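Local coordinates for oxidoreductase, NAD-binding/iron-sulfur cluster-binding protein (Nitratireductor pacificus pht-3B, PDB 6ZXU) that probably removes halogen from organohalide substrates by reduction, using a bound cobalamin and two [4Fe-4S] clusters, at residues A[178-190]-A[340-352]. Numbering follows the deposited sequence.
Sequences EIAAILSGYVRWM and KHPLALGMQPLIQ
Gly185 and Gly346 meet where helix 168-190 packs against helix 342-354 in a close glycine-mediated helix-helix crossing; the axes of 178-190 and 342-352 approach to 7.5 Å, with 131° between their N-to-C directions. The two CA atoms are 4.5 Å apart, and glycine suits both places: a CB on Gly346 would collide with Ile182 O, and one on Gly185 would press tightly on Gly346 CA. Beside this point, Ile182 is a knob in the hole formed by Leu343, Gly346, Met347 and Leu350. Its chi1 of -69° sets CG1 beside the backbone N and CG2 anti to it, so the beta-branched side chain meets Leu350 with CG1 and, with CG2, Leu343 and Met347 (CG2 to Met347 CG 3.7 Å). Beyond them helix 445-469 packs on Ile182 through Met454, on the side of the bound cobalamin.

The aromatic contacts differ in approach. Pro342 CB comes to the edge of the Tyr186 ring, 3.7 Å from CD1, and the phenol OH hydrogen-bonds to Asn109. Leu345 instead lays CB over the five-membered ring of Trp189, a CH-pi contact only 10° off the normal, with CD1 over the six-membered part. Replacing Trp189 by an alanine is likely to strip Leu345 of this flat partner and a bridging water of its N-H donor.

No hydrogen bond joins the segments directly; two waters bridge them. One donates to both Ala181 O and Gly346 O; the other accepts from Trp189 NE1 at 3.0 Å and donates to Leu345 O.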
# COMPACT_ATOMS: atom_id res chain seq x y z
N GLU A 178 6.46 -12.16 -6.75
CA GLU A 178 5.29 -11.31 -6.71
C GLU A 178 5.31 -10.27 -7.81
O GLU A 178 4.34 -10.14 -8.60
CB GLU A 178 5.28 -10.57 -5.37
CG GLU A 178 4.09 -9.64 -5.17
CD GLU A 178 4.49 -8.33 -4.43
OE1 GLU A 178 4.81 -8.36 -3.20
OE2 GLU A 178 4.50 -7.23 -5.07
N ILE A 179 6.37 -9.48 -7.88
CA ILE A 179 6.51 -8.44 -8.90
C ILE A 179 6.51 -9.05 -10.31
O ILE A 179 5.82 -8.58 -11.20
CB ILE A 179 7.80 -7.59 -8.67
CG1 ILE A 179 7.68 -6.89 -7.33
CG2 ILE A 179 8.01 -6.64 -9.84
CD1 ILE A 179 8.92 -6.13 -6.92
N ALA A 180 7.25 -10.14 -10.51
CA ALA A 180 7.28 -10.79 -11.86
C ALA A 180 5.93 -11.31 -12.33
O ALA A 180 5.60 -11.21 -13.50
CB ALA A 180 8.30 -11.93 -11.86
N ALA A 181 5.14 -11.85 -11.39
CA ALA A 181 3.79 -12.34 -11.67
C ALA A 181 2.86 -11.21 -12.02
O ALA A 181 2.11 -11.33 -12.99
CB ALA A 181 3.22 -13.08 -10.46
N ILE A 182 3.00 -10.06 -11.36
CA ILE A 182 2.10 -8.95 -11.61
C ILE A 182 2.45 -8.33 -12.97
O ILE A 182 1.57 -8.05 -13.76
CB ILE A 182 2.18 -7.91 -10.48
CG1 ILE A 182 1.58 -8.48 -9.22
CG2 ILE A 182 1.41 -6.69 -10.91
CD1 ILE A 182 1.91 -7.65 -7.99
N LEU A 183 3.74 -8.14 -13.22
CA LEU A 183 4.16 -7.49 -14.41
C LEU A 183 3.95 -8.33 -15.66
O LEU A 183 3.53 -7.81 -16.67
CB LEU A 183 5.59 -7.03 -14.32
CG LEU A 183 5.91 -5.84 -13.35
CD1 LEU A 183 7.38 -5.58 -13.36
CD2 LEU A 183 5.12 -4.61 -13.76
N SER A 184 4.23 -9.62 -15.58
CA SER A 184 3.92 -10.53 -16.67
C SER A 184 2.46 -10.59 -16.94
O SER A 184 2.02 -10.53 -18.11
CB SER A 184 4.50 -11.91 -16.40
OG SER A 184 3.89 -12.59 -15.34
N GLY A 185 1.64 -10.61 -15.88
CA GLY A 185 0.21 -10.57 -16.10
C GLY A 185 -0.30 -9.32 -16.69
O GLY A 185 -1.23 -9.33 -17.49
N TYR A 186 0.30 -8.19 -16.32
CA TYR A 186 -0.02 -6.88 -16.93
C TYR A 186 0.24 -6.88 -18.44
O TYR A 186 -0.61 -6.42 -19.22
CB TYR A 186 0.86 -5.77 -16.28
CG TYR A 186 0.94 -4.47 -16.98
CD1 TYR A 186 -0.20 -3.75 -17.26
CD2 TYR A 186 2.16 -3.91 -17.32
CE1 TYR A 186 -0.15 -2.52 -17.88
CE2 TYR A 186 2.25 -2.64 -17.92
CZ TYR A 186 1.12 -1.94 -18.19
OH TYR A 186 1.20 -0.71 -18.82
N VAL A 187 1.41 -7.40 -18.86
CA VAL A 187 1.73 -7.44 -20.33
C VAL A 187 0.78 -8.43 -21.06
O VAL A 187 0.30 -8.14 -22.14
CB VAL A 187 3.20 -7.81 -20.54
CG1 VAL A 187 3.55 -8.05 -21.99
CG2 VAL A 187 4.11 -6.72 -19.98
N ARG A 188 0.47 -9.55 -20.42
CA ARG A 188 -0.51 -10.53 -20.96
C ARG A 188 -1.89 -9.93 -21.15
O ARG A 188 -2.55 -10.17 -22.14
CB ARG A 188 -0.56 -11.77 -20.11
CG ARG A 188 0.64 -12.67 -20.24
CD ARG A 188 0.42 -14.02 -19.60
NE ARG A 188 0.14 -13.94 -18.13
CZ ARG A 188 1.02 -14.05 -17.17
NH1 ARG A 188 2.36 -14.14 -17.40
NH2 ARG A 188 0.62 -13.98 -15.91
N TRP A 189 -2.31 -9.06 -20.24
CA TRP A 189 -3.59 -8.37 -20.40
C TRP A 189 -3.61 -7.29 -21.46
O TRP A 189 -4.68 -6.91 -21.96
CB TRP A 189 -4.04 -7.78 -19.07
CG TRP A 189 -4.80 -8.76 -18.23
CD1 TRP A 189 -4.35 -9.51 -17.15
CD2 TRP A 189 -6.16 -9.13 -18.44
NE1 TRP A 189 -5.38 -10.29 -16.67
CE2 TRP A 189 -6.50 -10.07 -17.42
CE3 TRP A 189 -7.15 -8.73 -19.38
CZ2 TRP A 189 -7.78 -10.66 -17.34
CZ3 TRP A 189 -8.45 -9.33 -19.29
CH2 TRP A 189 -8.73 -10.27 -18.27
N MET A 190 -2.44 -6.76 -21.81
CA MET A 190 -2.29 -5.82 -22.92
C MET A 190 -2.24 -6.55 -24.29
O MET A 190 -2.36 -5.90 -25.33
CB MET A 190 -1.02 -5.00 -22.72
CG MET A 190 -1.22 -3.86 -21.75
SD MET A 190 0.16 -2.65 -21.80
CE MET A 190 1.61 -3.67 -21.46
N LYS A 340 -10.57 -2.37 -13.98
CA LYS A 340 -10.68 -1.91 -15.31
C LYS A 340 -9.31 -1.73 -15.98
O LYS A 340 -9.21 -1.80 -17.18
CB LYS A 340 -11.40 -0.57 -15.34
CG LYS A 340 -12.73 -0.56 -14.67
CD LYS A 340 -13.42 0.79 -15.01
CE LYS A 340 -14.22 1.37 -13.90
NZ LYS A 340 -15.02 2.56 -14.28
N HIS A 341 -8.24 -1.49 -15.21
CA HIS A 341 -6.93 -1.26 -15.80
C HIS A 341 -6.12 -2.54 -15.79
O HIS A 341 -6.20 -3.32 -14.84
CB HIS A 341 -6.21 -0.16 -15.03
CG HIS A 341 -4.96 0.31 -15.69
ND1 HIS A 341 -3.79 -0.42 -15.65
CD2 HIS A 341 -4.69 1.42 -16.38
CE1 HIS A 341 -2.83 0.25 -16.28
NE2 HIS A 341 -3.37 1.36 -16.76
N PRO A 342 -5.35 -2.82 -16.87
CA PRO A 342 -4.57 -4.10 -16.94
C PRO A 342 -3.58 -4.37 -15.82
O PRO A 342 -3.31 -5.54 -15.51
CB PRO A 342 -3.78 -3.94 -18.25
CG PRO A 342 -4.67 -3.13 -19.11
CD PRO A 342 -5.33 -2.13 -18.18
N LEU A 343 -3.02 -3.34 -15.23
CA LEU A 343 -2.13 -3.51 -14.11
C LEU A 343 -2.81 -4.07 -12.88
O LEU A 343 -2.31 -5.00 -12.25
CB LEU A 343 -1.41 -2.18 -13.78
CG LEU A 343 -0.35 -2.26 -12.69
CD1 LEU A 343 0.79 -3.22 -13.01
CD2 LEU A 343 0.24 -0.88 -12.40
N ALA A 344 -3.96 -3.50 -12.54
CA ALA A 344 -4.78 -4.06 -11.47
C ALA A 344 -5.22 -5.52 -11.76
O ALA A 344 -5.15 -6.39 -10.89
CB ALA A 344 -6.01 -3.19 -11.28
N LEU A 345 -5.62 -5.80 -12.98
CA LEU A 345 -5.90 -7.18 -13.39
C LEU A 345 -4.69 -8.11 -13.21
O LEU A 345 -4.86 -9.28 -12.87
CB LEU A 345 -6.40 -7.26 -14.85
CG LEU A 345 -7.83 -6.74 -15.01
CD1 LEU A 345 -8.18 -6.43 -16.43
CD2 LEU A 345 -8.81 -7.80 -14.49
N GLY A 346 -3.48 -7.61 -13.35
CA GLY A 346 -2.26 -8.43 -13.06
C GLY A 346 -2.16 -8.77 -11.62
O GLY A 346 -1.55 -9.77 -11.25
N MET A 347 -2.70 -7.91 -10.73
CA MET A 347 -2.63 -8.19 -9.27
C MET A 347 -3.74 -9.11 -8.78
O MET A 347 -3.55 -9.80 -7.79
CB MET A 347 -2.71 -6.88 -8.50
CG MET A 347 -1.54 -5.98 -8.80
SD MET A 347 -1.72 -4.41 -7.89
CE MET A 347 -1.46 -3.12 -9.05
N GLN A 348 -4.88 -9.11 -9.46
CA GLN A 348 -6.06 -9.81 -8.99
C GLN A 348 -5.85 -11.28 -8.57
O GLN A 348 -6.30 -11.68 -7.50
CB GLN A 348 -7.16 -9.65 -10.00
CG GLN A 348 -8.45 -10.27 -9.45
CD GLN A 348 -9.69 -9.81 -10.21
OE1 GLN A 348 -9.76 -9.88 -11.45
NE2 GLN A 348 -10.69 -9.35 -9.46
N PRO A 349 -5.18 -12.09 -9.40
CA PRO A 349 -4.99 -13.51 -9.02
C PRO A 349 -4.21 -13.68 -7.71
O PRO A 349 -4.53 -14.56 -6.91
CB PRO A 349 -4.16 -14.10 -10.19
CG PRO A 349 -4.44 -13.18 -11.34
CD PRO A 349 -4.68 -11.82 -10.76
N LEU A 350 -3.21 -12.82 -7.47
CA LEU A 350 -2.44 -12.91 -6.25
C LEU A 350 -3.32 -12.55 -5.05
O LEU A 350 -3.38 -13.27 -4.06
CB LEU A 350 -1.23 -12.00 -6.27
CG LEU A 350 -0.03 -12.39 -7.14
CD1 LEU A 350 -0.39 -12.28 -8.60
CD2 LEU A 350 1.22 -11.49 -6.85
N ILE A 351 -4.10 -11.49 -5.19
CA ILE A 351 -4.99 -11.02 -4.15
C ILE A 351 -6.02 -12.12 -3.81
O ILE A 351 -6.23 -12.46 -2.67
CB ILE A 351 -5.69 -9.69 -4.59
CG1 ILE A 351 -4.72 -8.55 -4.55
CG2 ILE A 351 -6.85 -9.41 -3.65
CD1 ILE A 351 -5.28 -7.28 -5.19
N GLN A 352 -6.69 -12.65 -4.81
CA GLN A 352 -7.75 -13.63 -4.53
C GLN A 352 -7.23 -14.93 -3.94
O GLN A 352 -7.86 -15.53 -3.09
CB GLN A 352 -8.58 -13.89 -5.76
CG GLN A 352 -9.46 -12.76 -6.19
CD GLN A 352 -10.08 -13.05 -7.59
OE1 GLN A 352 -9.57 -13.88 -8.39
NE2 GLN A 352 -11.19 -12.33 -7.89
O HOH W 1 -0.67 -11.96 -12.60
O HOH W 2 -6.35 -11.03 -13.93